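Local coordinates for protein Csc2 (Thermofilum pendens, PDB 4TXD) that probably binds CRISPR RNA as the zinc-containing Cas7-family protein of a type I-D CRISPR immune system, at residues G166-F174 / L347-A355; F47-V55 / R244-E252. All coordinates share one frame; numbering follows the deposited sequence.

Contact 1 (G166-F174 / L347-A355); sequences GFCPHCTIF and LWRSSIDFA. With ZN (zinc ion), chain B.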
ATOM      1  N   GLY A 166       8.734 -11.260   8.914  1.00 30.32           N
ATOM      2  CA  GLY A 166       7.454 -11.863   9.094  1.00 26.04           C
ATOM      3  C   GLY A 166       6.641 -11.346  10.245  1.00 30.00           C
ATOM      4  O   GLY A 166       5.615 -11.887  10.523  1.00 26.38           O
ATOM      5  N   PHE A 167       7.107 -10.300  10.912  1.00 21.57           N
ATOM      6  CA  PHE A 167       6.346  -9.751  12.004  1.00 16.97           C
ATOM      7  C   PHE A 167       6.241  -8.228  12.057  1.00 21.40           C
ATOM      8  O   PHE A 167       5.510  -7.720  12.817  1.00 23.00           O
ATOM      9  CB  PHE A 167       6.821 -10.303  13.338  1.00 21.13           C
ATOM     10  CG  PHE A 167       8.195  -9.883  13.714  1.00 24.96           C
ATOM     11  CD1 PHE A 167       8.405  -8.695  14.327  1.00 24.61           C
ATOM     12  CD2 PHE A 167       9.262 -10.661  13.446  1.00 26.00           C
ATOM     13  CE1 PHE A 167       9.658  -8.299  14.676  1.00 26.69           C
ATOM     14  CE2 PHE A 167      10.525 -10.275  13.787  1.00 29.48           C
ATOM     15  CZ  PHE A 167      10.726  -9.083  14.404  1.00 26.46           C
ATOM     16  N   CYS A 168       6.991  -7.544  11.223  1.00 26.04           N
ATOM     17  CA  CYS A 168       6.923  -6.110  11.168  1.00 22.43           C
ATOM     18  C   CYS A 168       5.680  -5.627  10.447  1.00 27.54           C
ATOM     19  O   CYS A 168       5.031  -6.354   9.781  1.00 23.31           O
ATOM     20  CB  CYS A 168       8.184  -5.537  10.564  1.00 24.52           C
ATOM     21  SG  CYS A 168       8.185  -5.397   8.788  1.00 28.25           S
ATOM     22  N   PRO A 169       5.377  -4.286  10.707  1.00 24.01           N
ATOM     23  CA  PRO A 169       4.150  -3.822  10.073  1.00 21.92           C
ATOM     24  C   PRO A 169       4.049  -4.016   8.557  1.00 21.78           C
ATOM     25  O   PRO A 169       3.005  -4.283   8.097  1.00 23.52           O
ATOM     26  CB  PRO A 169       4.122  -2.342  10.408  1.00 25.12           C
ATOM     27  CG  PRO A 169       4.742  -2.247  11.737  1.00 23.60           C
ATOM     28  CD  PRO A 169       5.903  -3.117  11.576  1.00 19.48           C
ATOM     29  N   HIS A 170       5.118  -3.880   7.818  1.00 18.66           N
ATOM     30  CA  HIS A 170       4.987  -4.035   6.394  1.00 25.31           C
ATOM     31  C   HIS A 170       4.736  -5.486   6.028  1.00 24.21           C
ATOM     32  O   HIS A 170       3.981  -5.750   5.169  1.00 24.14           O
ATOM     33  CB  HIS A 170       6.121  -3.381   5.608  1.00 24.19           C
ATOM     34  CG  HIS A 170       7.199  -4.308   5.195  1.00 26.92           C
ATOM     35  ND1 HIS A 170       7.070  -5.173   4.143  1.00 35.44           N
ATOM     36  CD2 HIS A 170       8.429  -4.514   5.699  1.00 35.30           C
ATOM     37  CE1 HIS A 170       8.173  -5.868   4.008  1.00 40.62           C
ATOM     38  NE2 HIS A 170       9.013  -5.494   4.948  1.00 34.11           N
ATOM     39  N   CYS A 171       5.344  -6.401   6.746  1.00 22.02           N
ATOM     40  CA  CYS A 171       5.077  -7.809   6.523  1.00 25.73           C
ATOM     41  C   CYS A 171       3.657  -8.198   6.852  1.00 20.38           C
ATOM     42  O   CYS A 171       3.033  -8.850   6.095  1.00 26.31           O
ATOM     43  CB  CYS A 171       6.035  -8.683   7.309  1.00 29.47           C
ATOM     44  SG  CYS A 171       7.703  -8.764   6.690  1.00 27.70           S
ATOM     45  N   THR A 172       3.170  -7.773   7.993  1.00 19.15           N
ATOM     46  CA  THR A 172       1.871  -8.191   8.440  1.00 19.93           C
ATOM     47  C   THR A 172       0.741  -7.532   7.688  1.00 22.52           C
ATOM     48  O   THR A 172      -0.296  -8.088   7.525  1.00 23.94           O
ATOM     49  CB  THR A 172       1.699  -8.019   9.953  1.00 24.01           C
ATOM     50  OG1 THR A 172       1.795  -6.658  10.295  1.00 23.50           O
ATOM     51  CG2 THR A 172       2.749  -8.776  10.672  1.00 22.02           C
ATOM     52  N   ILE A 173       0.970  -6.328   7.224  1.00 21.34           N
ATOM     53  CA  ILE A 173      -0.093  -5.608   6.536  1.00 19.47           C
ATOM     54  C   ILE A 173      -0.151  -5.987   5.054  1.00 19.41           C
ATOM     55  O   ILE A 173      -1.227  -6.260   4.516  1.00 20.71           O
ATOM     56  CB  ILE A 173       0.089  -4.071   6.664  1.00 21.80           C
ATOM     57  CG1 ILE A 173      -0.201  -3.623   8.105  1.00 24.36           C
ATOM     58  CG2 ILE A 173      -0.845  -3.340   5.711  1.00 22.94           C
ATOM     59  CD1 ILE A 173       0.260  -2.200   8.393  1.00 22.33           C
ATOM     60  N   PHE A 174       1.004  -5.999   4.398  1.00 18.67           N
ATOM     61  CA  PHE A 174       1.040  -6.217   2.959  1.00 19.58           C
ATOM     62  C   PHE A 174       1.327  -7.669   2.574  1.00 19.59           C
ATOM     63  O   PHE A 174       1.294  -8.023   1.388  1.00 21.01           O
ATOM     64  CB  PHE A 174       2.068  -5.285   2.313  1.00 22.04           C
ATOM     65  CG  PHE A 174       1.713  -3.839   2.444  1.00 21.73           C
ATOM     66  CD1 PHE A 174       0.716  -3.287   1.649  1.00 23.51           C
ATOM     67  CD2 PHE A 174       2.358  -3.031   3.375  1.00 24.82           C
ATOM     68  CE1 PHE A 174       0.368  -1.935   1.773  1.00 24.25           C
ATOM     69  CE2 PHE A 174       2.023  -1.674   3.509  1.00 26.08           C
ATOM     70  CZ  PHE A 174       1.023  -1.127   2.712  1.00 24.69           C
ATOM     71  N   LEU A 347       1.556   1.288  15.894  1.00 24.46           N
ATOM     72  CA  LEU A 347       1.641   0.443  14.708  1.00 27.52           C
ATOM     73  C   LEU A 347       2.427  -0.836  15.004  1.00 30.26           C
ATOM     74  O   LEU A 347       2.030  -1.938  14.619  1.00 23.84           O
ATOM     75  CB  LEU A 347       2.295   1.203  13.554  1.00 24.59           C
ATOM     76  CG  LEU A 347       2.450   0.425  12.242  1.00 23.54           C
ATOM     77  CD1 LEU A 347       1.080   0.086  11.620  1.00 21.87           C
ATOM     78  CD2 LEU A 347       3.379   1.174  11.255  1.00 21.85           C
ATOM     79  N   TRP A 348       3.548  -0.691  15.668  1.00 25.74           N
ATOM     80  CA  TRP A 348       4.365  -1.829  16.046  1.00 29.54           C
ATOM     81  C   TRP A 348       3.620  -2.723  17.057  1.00 30.02           C
ATOM     82  O   TRP A 348       3.582  -3.906  16.909  1.00 24.94           O
ATOM     83  CB  TRP A 348       5.705  -1.375  16.587  1.00 26.43           C
ATOM     84  CG  TRP A 348       6.865  -1.426  15.699  1.00 24.92           C
ATOM     85  CD1 TRP A 348       7.610  -0.388  15.317  1.00 21.60           C
ATOM     86  CD2 TRP A 348       7.475  -2.575  15.124  1.00 28.83           C
ATOM     87  NE1 TRP A 348       8.624  -0.780  14.541  1.00 21.36           N
ATOM     88  CE2 TRP A 348       8.572  -2.130  14.399  1.00 26.11           C
ATOM     89  CE3 TRP A 348       7.200  -3.939  15.148  1.00 25.55           C
ATOM     90  CZ2 TRP A 348       9.390  -2.981  13.718  1.00 26.31           C
ATOM     91  CZ3 TRP A 348       8.000  -4.762  14.470  1.00 25.11           C
ATOM     92  CH2 TRP A 348       9.080  -4.301  13.758  1.00 27.85           C
ATOM     93  N   ARG A 349       2.999  -2.124  18.053  1.00 23.19           N
ATOM     94  CA  ARG A 349       2.141  -2.881  18.979  1.00 26.43           C
ATOM     95  C   ARG A 349       1.096  -3.708  18.229  1.00 30.26           C
ATOM     96  O   ARG A 349       0.857  -4.872  18.551  1.00 24.11           O
ATOM     97  CB  ARG A 349       1.415  -1.952  19.961  1.00 30.69           C
ATOM     98  CG  ARG A 349       2.259  -1.400  21.115  1.00 43.11           C
ATOM     99  CD  ARG A 349       1.473  -0.349  21.920  1.00 36.71           C
ATOM    100  NE  ARG A 349       0.163  -0.846  22.323  1.00 37.88           N
ATOM    101  CZ  ARG A 349      -1.004  -0.323  21.944  1.00 47.25           C
ATOM    102  NH1 ARG A 349      -1.049   0.745  21.164  1.00 47.37           N
ATOM    103  NH2 ARG A 349      -2.136  -0.869  22.358  1.00 46.78           N
ATOM    104  N   SER A 350       0.465  -3.093  17.233  1.00 22.57           N
ATOM    105  CA  SER A 350      -0.551  -3.768  16.426  1.00 24.95           C
ATOM    106  C   SER A 350       0.042  -4.908  15.589  1.00 25.51           C
ATOM    107  O   SER A 350      -0.591  -5.954  15.394  1.00 25.70           O
ATOM    108  CB  SER A 350      -1.244  -2.759  15.510  1.00 23.49           C
ATOM    109  OG  SER A 350      -2.426  -3.294  14.960  1.00 25.81           O
ATOM    110  N   SER A 351       1.247  -4.731  15.107  1.00 20.18           N
ATOM    111  CA  SER A 351       1.839  -5.710  14.245  1.00 22.54           C
ATOM    112  C   SER A 351       2.234  -6.940  15.026  1.00 28.04           C
ATOM    113  O   SER A 351       2.004  -8.020  14.604  1.00 22.12           O
ATOM    114  CB  SER A 351       3.048  -5.167  13.514  1.00 22.25           C
ATOM    115  OG  SER A 351       3.487  -5.989  12.491  1.00 22.35           O
ATOM    116  N   ILE A 352       2.834  -6.729  16.184  1.00 28.34           N
ATOM    117  CA  ILE A 352       3.266  -7.847  16.989  1.00 28.92           C
ATOM    118  C   ILE A 352       2.041  -8.576  17.517  1.00 23.09           C
ATOM    119  O   ILE A 352       2.066  -9.748  17.672  1.00 27.22           O
ATOM    120  CB  ILE A 352       4.251  -7.418  18.083  1.00 30.62           C
ATOM    121  CG1 ILE A 352       4.998  -8.608  18.622  1.00 30.41           C
ATOM    122  CG2 ILE A 352       3.528  -6.657  19.151  1.00 36.49           C
ATOM    123  CD1 ILE A 352       5.982  -9.154  17.633  1.00 29.60           C
ATOM    124  N   ASP A 353       0.966  -7.851  17.728  1.00 21.27           N
ATOM    125  CA  ASP A 353      -0.280  -8.439  18.111  1.00 24.79           C
ATOM    126  C   ASP A 353      -0.791  -9.403  17.043  1.00 33.65           C
ATOM    127  O   ASP A 353      -1.118 -10.517  17.324  1.00 25.85           O
ATOM    128  CB  ASP A 353      -1.314  -7.377  18.373  1.00 20.98           C
ATOM    129  CG  ASP A 353      -2.597  -7.930  18.880  1.00 31.84           C
ATOM    130  OD1 ASP A 353      -2.587  -8.647  19.868  1.00 32.29           O
ATOM    131  OD2 ASP A 353      -3.612  -7.644  18.294  1.00 27.99           O
ATOM    132  N   PHE A 354      -0.835  -8.931  15.809  1.00 22.67           N
ATOM    133  CA  PHE A 354      -1.189  -9.777  14.691  1.00 20.71           C
ATOM    134  C   PHE A 354      -0.312 -11.022  14.596  1.00 21.97           C
ATOM    135  O   PHE A 354      -0.787 -12.099  14.401  1.00 23.82           O
ATOM    136  CB  PHE A 354      -1.110  -8.986  13.391  1.00 23.51           C
ATOM    137  CG  PHE A 354      -1.592  -9.730  12.195  1.00 22.98           C
ATOM    138  CD1 PHE A 354      -2.886  -9.654  11.805  1.00 24.13           C
ATOM    139  CD2 PHE A 354      -0.740 -10.502  11.480  1.00 23.49           C
ATOM    140  CE1 PHE A 354      -3.320 -10.321  10.708  1.00 27.19           C
ATOM    141  CE2 PHE A 354      -1.170 -11.178  10.387  1.00 27.51           C
ATOM    142  CZ  PHE A 354      -2.461 -11.085  10.002  1.00 20.87           C
ATOM    143  N   ALA A 355       0.971 -10.835  14.726  1.00 20.45           N
ATOM    144  CA  ALA A 355       1.891 -11.914  14.589  1.00 24.46           C
ATOM    145  C   ALA A 355       1.678 -12.966  15.679  1.00 29.68           C
ATOM    146  O   ALA A 355       1.730 -14.138  15.426  1.00 25.22           O
ATOM    147  CB  ALA A 355       3.299 -11.405  14.631  1.00 21.40           C
TER
HETATM  148 ZN    ZN B 401       8.996  -7.309   8.069  0.82 27.41          ZN

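Contact 2 (F47-V55 / R244-E252); sequences FPKAHRIEV and RAELVDLTE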
ATOM      1  N   PHE A  47      -9.682 -13.852  12.156  1.00 30.94           N
ATOM      2  CA  PHE A  47     -10.967 -14.084  11.511  1.00 39.51           C
ATOM      3  C   PHE A  47     -11.435 -12.815  10.809  1.00 37.87           C
ATOM      4  O   PHE A  47     -11.373 -11.730  11.376  1.00 34.11           O
ATOM      5  CB  PHE A  47     -11.999 -14.563  12.530  1.00 43.19           C
ATOM      6  CG  PHE A  47     -11.667 -15.903  13.130  1.00 66.47           C
ATOM      7  CD1 PHE A  47     -12.306 -17.051  12.689  1.00 60.81           C
ATOM      8  CD2 PHE A  47     -10.698 -16.018  14.119  1.00 67.45           C
ATOM      9  CE1 PHE A  47     -11.998 -18.288  13.233  1.00 68.39           C
ATOM     10  CE2 PHE A  47     -10.382 -17.250  14.664  1.00 62.24           C
ATOM     11  CZ  PHE A  47     -11.035 -18.386  14.221  1.00 63.47           C
ATOM     12  N   PRO A  48     -11.893 -12.948   9.557  1.00 33.55           N
ATOM     13  CA  PRO A  48     -12.244 -11.758   8.778  1.00 34.45           C
ATOM     14  C   PRO A  48     -13.610 -11.168   9.152  1.00 38.26           C
ATOM     15  O   PRO A  48     -14.526 -11.908   9.496  1.00 39.20           O
ATOM     16  CB  PRO A  48     -12.242 -12.278   7.341  1.00 28.06           C
ATOM     17  CG  PRO A  48     -12.581 -13.737   7.460  1.00 28.32           C
ATOM     18  CD  PRO A  48     -12.036 -14.197   8.786  1.00 31.88           C
ATOM     19  N   LYS A  49     -13.743  -9.858   9.092  1.00 34.29           N
ATOM     20  CA  LYS A  49     -15.025  -9.183   9.216  1.00 42.49           C
ATOM     21  C   LYS A  49     -15.554  -8.841   7.839  1.00 41.15           C
ATOM     22  O   LYS A  49     -14.813  -8.620   6.956  1.00 39.93           O
ATOM     23  CB  LYS A  49     -14.882  -7.896   9.990  1.00 36.98           C
ATOM     24  CG  LYS A  49     -14.474  -8.101  11.417  1.00 56.81           C
ATOM     25  CD  LYS A  49     -15.623  -8.455  12.318  1.00 54.53           C
ATOM     26  CE  LYS A  49     -15.101  -8.718  13.723  1.00 81.33           C
ATOM     27  NZ  LYS A  49     -15.302  -7.661  14.742  1.00 62.90           N
ATOM     28  N   ALA A  50     -16.851  -8.782   7.685  1.00 37.70           N
ATOM     29  CA  ALA A  50     -17.452  -8.651   6.362  1.00 42.51           C
ATOM     30  C   ALA A  50     -17.681  -7.198   5.993  1.00 54.64           C
ATOM     31  O   ALA A  50     -18.802  -6.800   5.675  1.00 54.94           O
ATOM     32  CB  ALA A  50     -18.759  -9.419   6.289  1.00 58.02           C
ATOM     33  N   HIS A  51     -16.618  -6.405   6.063  1.00 45.90           N
ATOM     34  CA  HIS A  51     -16.651  -5.052   5.532  1.00 54.10           C
ATOM     35  C   HIS A  51     -15.266  -4.613   5.097  1.00 55.70           C
ATOM     36  O   HIS A  51     -14.276  -5.314   5.305  1.00 51.79           O
ATOM     37  CB  HIS A  51     -17.219  -4.063   6.552  1.00 43.75           C
ATOM     38  CG  HIS A  51     -16.680  -4.240   7.934  1.00 53.83           C
ATOM     39  ND1 HIS A  51     -17.445  -4.728   8.973  1.00 55.84           N
ATOM     40  CD2 HIS A  51     -15.457  -3.981   8.456  1.00 52.27           C
ATOM     41  CE1 HIS A  51     -16.715  -4.765  10.073  1.00 52.53           C
ATOM     42  NE2 HIS A  51     -15.504  -4.319   9.787  1.00 56.89           N
ATOM     43  N   ARG A  52     -15.209  -3.440   4.486  1.00 33.30           N
ATOM     44  CA  ARG A  52     -13.973  -2.930   3.930  1.00 32.90           C
ATOM     45  C   ARG A  52     -14.004  -1.416   3.968  1.00 33.98           C
ATOM     46  O   ARG A  52     -15.075  -0.801   4.045  1.00 32.14           O
ATOM     47  CB  ARG A  52     -13.786  -3.426   2.489  1.00 33.99           C
ATOM     48  CG  ARG A  52     -14.816  -2.858   1.513  1.00 40.01           C
ATOM     49  CD  ARG A  52     -14.871  -3.649   0.222  1.00 40.10           C
ATOM     50  NE  ARG A  52     -15.734  -4.817   0.332  1.00 43.53           N
ATOM     51  CZ  ARG A  52     -15.630  -5.898  -0.437  1.00 51.99           C
ATOM     52  NH1 ARG A  52     -14.673  -5.974  -1.358  1.00 52.34           N
ATOM     53  NH2 ARG A  52     -16.468  -6.913  -0.271  1.00 52.92           N
ATOM     54  N   ILE A  53     -12.822  -0.824   3.926  1.00 26.37           N
ATOM     55  CA  ILE A  53     -12.693   0.605   3.774  1.00 27.51           C
ATOM     56  C   ILE A  53     -12.074   0.889   2.403  1.00 32.91           C
ATOM     57  O   ILE A  53     -10.958   0.450   2.114  1.00 26.62           O
ATOM     58  CB  ILE A  53     -11.846   1.194   4.888  1.00 29.42           C
ATOM     59  CG1 ILE A  53     -12.533   0.911   6.239  1.00 29.66           C
ATOM     60  CG2 ILE A  53     -11.611   2.695   4.663  1.00 28.64           C
ATOM     61  CD1 ILE A  53     -11.729   1.348   7.441  1.00 28.68           C
ATOM     62  N   GLU A  54     -12.826   1.575   1.552  1.00 25.06           N
ATOM     63  CA  GLU A  54     -12.296   2.075   0.282  1.00 25.84           C
ATOM     64  C   GLU A  54     -11.518   3.371   0.467  1.00 31.87           C
ATOM     65  O   GLU A  54     -11.986   4.285   1.149  1.00 27.02           O
ATOM     66  CB  GLU A  54     -13.417   2.331  -0.720  1.00 28.60           C
ATOM     67  CG  GLU A  54     -14.072   1.117  -1.301  1.00 34.41           C
ATOM     68  CD  GLU A  54     -15.244   1.501  -2.168  1.00 38.79           C
ATOM     69  OE1 GLU A  54     -16.279   1.904  -1.601  1.00 36.03           O
ATOM     70  OE2 GLU A  54     -15.130   1.414  -3.409  1.00 30.01           O
ATOM     71  N   VAL A  55     -10.338   3.460  -0.145  1.00 21.73           N
ATOM     72  CA  VAL A  55      -9.622   4.725  -0.198  1.00 18.48           C
ATOM     73  C   VAL A  55      -9.358   5.119  -1.661  1.00 29.88           C
ATOM     74  O   VAL A  55      -8.861   4.314  -2.457  1.00 25.55           O
ATOM     75  CB  VAL A  55      -8.299   4.673   0.602  1.00 26.84           C
ATOM     76  CG1 VAL A  55      -7.418   3.551   0.133  1.00 39.74           C
ATOM     77  CG2 VAL A  55      -7.566   5.990   0.502  1.00 26.78           C
ATOM     78  N   ARG A 244      -7.387   3.502  -6.348  1.00 20.65           N
ATOM     79  CA  ARG A 244      -8.308   3.052  -5.308  1.00 19.72           C
ATOM     80  C   ARG A 244      -7.706   1.831  -4.620  1.00 24.79           C
ATOM     81  O   ARG A 244      -7.100   0.972  -5.276  1.00 21.82           O
ATOM     82  CB  ARG A 244      -9.684   2.708  -5.889  1.00 18.78           C
ATOM     83  CG  ARG A 244     -10.759   2.361  -4.838  1.00 22.47           C
ATOM     84  CD  ARG A 244     -12.027   1.819  -5.492  1.00 20.01           C
ATOM     85  NE  ARG A 244     -11.847   0.422  -5.879  1.00 25.44           N
ATOM     86  CZ  ARG A 244     -12.366  -0.616  -5.232  1.00 25.33           C
ATOM     87  NH1 ARG A 244     -13.153  -0.428  -4.170  1.00 23.48           N
ATOM     88  NH2 ARG A 244     -12.116  -1.843  -5.665  1.00 22.75           N
ATOM     89  N   ALA A 245      -7.875   1.760  -3.303  1.00 22.30           N
ATOM     90  CA  ALA A 245      -7.479   0.578  -2.548  1.00 22.77           C
ATOM     91  C   ALA A 245      -8.591   0.160  -1.600  1.00 24.95           C
ATOM     92  O   ALA A 245      -9.399   0.988  -1.166  1.00 26.70           O
ATOM     93  CB  ALA A 245      -6.186   0.830  -1.784  1.00 21.56           C
ATOM     94  N   GLU A 246      -8.660  -1.140  -1.323  1.00 19.22           N
ATOM     95  CA  GLU A 246      -9.566  -1.652  -0.299  1.00 22.24           C
ATOM     96  C   GLU A 246      -8.754  -2.141   0.904  1.00 20.16           C
ATOM     97  O   GLU A 246      -7.813  -2.926   0.757  1.00 23.90           O
ATOM     98  CB  GLU A 246     -10.447  -2.773  -0.859  1.00 22.91           C
ATOM     99  CG  GLU A 246     -11.518  -2.259  -1.808  1.00 23.87           C
ATOM    100  CD  GLU A 246     -12.449  -3.359  -2.282  1.00 33.94           C
ATOM    101  OE1 GLU A 246     -12.364  -4.486  -1.744  1.00 33.77           O
ATOM    102  OE2 GLU A 246     -13.257  -3.100  -3.198  1.00 34.71           O
ATOM    103  N   LEU A 247      -9.101  -1.628   2.079  1.00 22.95           N
ATOM    104  CA  LEU A 247      -8.381  -1.913   3.319  1.00 20.65           C
ATOM    105  C   LEU A 247      -9.305  -2.729   4.212  1.00 23.52           C
ATOM    106  O   LEU A 247     -10.389  -2.271   4.550  1.00 25.83           O
ATOM    107  CB  LEU A 247      -7.948  -0.618   4.022  1.00 21.93           C
ATOM    108  CG  LEU A 247      -6.686   0.080   3.503  1.00 29.64           C
ATOM    109  CD1 LEU A 247      -6.761   0.390   2.008  1.00 29.96           C
ATOM    110  CD2 LEU A 247      -6.410   1.360   4.300  1.00 29.50           C
ATOM    111  N   VAL A 248      -8.900  -3.949   4.552  1.00 25.75           N
ATOM    112  CA  VAL A 248      -9.775  -4.840   5.316  1.00 24.66           C
ATOM    113  C   VAL A 248      -9.104  -5.341   6.596  1.00 28.18           C
ATOM    114  O   VAL A 248      -7.893  -5.563   6.625  1.00 22.72           O
ATOM    115  CB  VAL A 248     -10.224  -6.070   4.469  1.00 28.36           C
ATOM    116  CG1 VAL A 248     -11.056  -5.627   3.279  1.00 35.93           C
ATOM    117  CG2 VAL A 248      -9.028  -6.849   3.987  1.00 27.70           C
ATOM    118  N   ASP A 249      -9.901  -5.497   7.650  1.00 25.30           N
ATOM    119  CA  ASP A 249      -9.454  -6.087   8.914  1.00 24.90           C
ATOM    120  C   ASP A 249      -8.234  -5.400   9.511  1.00 26.43           C
ATOM    121  O   ASP A 249      -7.396  -6.041  10.148  1.00 27.21           O
ATOM    122  CB  ASP A 249      -9.174  -7.581   8.718  1.00 25.92           C
ATOM    123  CG  ASP A 249     -10.420  -8.348   8.349  1.00 35.57           C
ATOM    124  OD1 ASP A 249     -11.500  -7.972   8.850  1.00 32.28           O
ATOM    125  OD2 ASP A 249     -10.333  -9.303   7.551  1.00 33.72           O
ATOM    126  N   LEU A 250      -8.139  -4.087   9.309  1.00 25.14           N
ATOM    127  CA  LEU A 250      -7.072  -3.307   9.909  1.00 22.43           C
ATOM    128  C   LEU A 250      -7.500  -2.726  11.247  1.00 22.67           C
ATOM    129  O   LEU A 250      -8.678  -2.448  11.469  1.00 25.11           O
ATOM    130  CB  LEU A 250      -6.638  -2.153   8.988  1.00 26.82           C
ATOM    131  CG  LEU A 250      -6.100  -2.496   7.599  1.00 25.08           C
ATOM    132  CD1 LEU A 250      -5.572  -1.238   6.949  1.00 23.17           C
ATOM    133  CD2 LEU A 250      -5.001  -3.550   7.699  1.00 21.65           C
ATOM    134  N   THR A 251      -6.524  -2.546  12.127  1.00 24.72           N
ATOM    135  CA  THR A 251      -6.695  -1.710  13.317  1.00 31.46           C
ATOM    136  C   THR A 251      -6.515  -0.239  12.957  1.00 32.79           C
ATOM    137  O   THR A 251      -6.039   0.078  11.869  1.00 27.94           O
ATOM    138  CB  THR A 251      -5.684  -2.062  14.397  1.00 23.90           C
ATOM    139  OG1 THR A 251      -4.374  -1.790  13.900  1.00 25.29           O
ATOM    140  CG2 THR A 251      -5.781  -3.554  14.778  1.00 22.73           C
ATOM    141  N   GLU A 252      -6.839   0.638  13.884  1.00 28.66           N
ATOM    142  CA  GLU A 252      -6.658   2.047  13.722  1.00 26.92           C
ATOM    143  C   GLU A 252      -5.259   2.451  13.312  1.00 26.79           C
ATOM    144  O   GLU A 252      -5.115   3.104  12.330  1.00 30.99           O
ATOM    145  CB  GLU A 252      -7.132   2.805  14.961  1.00 30.45           C
ATOM    146  CG  GLU A 252      -6.813   4.276  14.968  1.00 35.64           C
ATOM    147  CD  GLU A 252      -7.639   5.066  15.968  1.00 57.42           C
ATOM    148  OE1 GLU A 252      -8.630   4.576  16.502  1.00 50.18           O
ATOM    149  OE2 GLU A 252      -7.300   6.213  16.188  1.00 68.40           O
TER
HETATM  150  O   HOH W   1     -12.797  -5.650   7.531  1.00 43.55           O

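Contact 1 (G166-F174 / L347-A355)
Ser351 OG sits at the middle of this buried helix contact: it donates to Phe167 O at 2.7 Å and has Thr172 OG1 beside it at 2.9 Å. With OG anti to the backbone N (chi1 -168°), the serine is turned toward the residues that lead into helix 169-174, and its hydroxyl meets Phe167 O from above the carbonyl plane. Pro169 slots in next to it. Its CD lies over the six-membered ring of Trp348, a CH-pi contact 3.7 Å from the ring centroid and almost on the normal, while CB and CG rest against the branch of Leu347, CG to CG 3.6 Å. Trp348 CH2 also meets Cys168 CB at 3.5 Å, and the Phe167 ring touches Trp348 CZ3 through CE1, while its CB rests on Ala355 CB. Cys168 N-caps the short helix through a weak bond from Cys171 N to its SG. Both cysteines bind zinc, SG to metal 2.2 Å for Cys168 and 2.4 Å for Cys171, with Cys146 and Asp165 completing the site. Helix 343-365 thus backs the CxxC turn with a hydroxyl and an indole, which probably helps hold the helix start that carries two of the four zinc ligands.

Contact 2 (F47-V55 / R244-E252)
Pro48 and Lys49 meet the carboxylate of Asp249 before any strand has formed: Pro48 CA lies close to OD2, and Lys49 N donates to OD1 at 2.9 Å on its syn side, in a nearly straight bond (170°). Arg38 forms a salt bridge with the same OD1. At His51 a water spans the gap, donating to His51 O and to Asp249 OD1 and accepting from Asp249 N. Arg52 starts the strand. Its CB packs on Val248 CG1, and a bend at chi3 (84°) brings NH1 to Glu246 OE1 at 2.8 Å, with guanidinium and carboxylate planes almost perpendicular. Ile53 pairs with Leu247 through two backbone bonds, 2.9 Å from Ile53 N to Leu247 O and 2.8 Å from Leu247 N to Ile53 O. Glu54 faces Glu246 as a non-hydrogen-bonded pair, and its OE2 takes Arg244 NH1 at 2.8 Å on the anti side. Arg244 also holds Glu246 OE2 end-on with NH1 and NH2, while its NE goes to Asp200 on the neighbouring strand 197-204. A glutamine in place of Glu246 would probably take from Arg52 and Arg244 the charge they share, leaving Arg244 to Glu54 and Asp200. Val55 closes the ladder by pairing with Ala245, its CG1 3.5 Å from Ala245 CB and 3.7 Å from Leu247 CD1, on the sheet face that helix 252-263 covers. This is the antiparallel pairing of two central strands in the RRM-like sheet. On one face Ile53, Val55, Ala245 and Leu247 are apolar; the other carries arginines and glutamates, whose opposite charges probably offset one another, three of the four being buried.

Contact 1 is wholly buried and joins two helices, whereas contact 2 runs from the middle of the antiparallel sheet out to an exposed loop end. Their chemistry follows: hydrophobic side chains around a pair of hydroxyls beside a zinc site in the first, a backbone ladder with a salt-bridge network and a water in the second. Helix 252-263 lies between them, touching Ile173 and Leu347 of contact 1 and Ile53, Val55 and Leu247 of contact 2. They also meet directly, since Ser350 OG is 2.7 Å from Thr251 OG1, a probable hydrogen bond. Arg196 ties them again, bonding to Thr172 and Ile173 as well as to Val248 and Asp249.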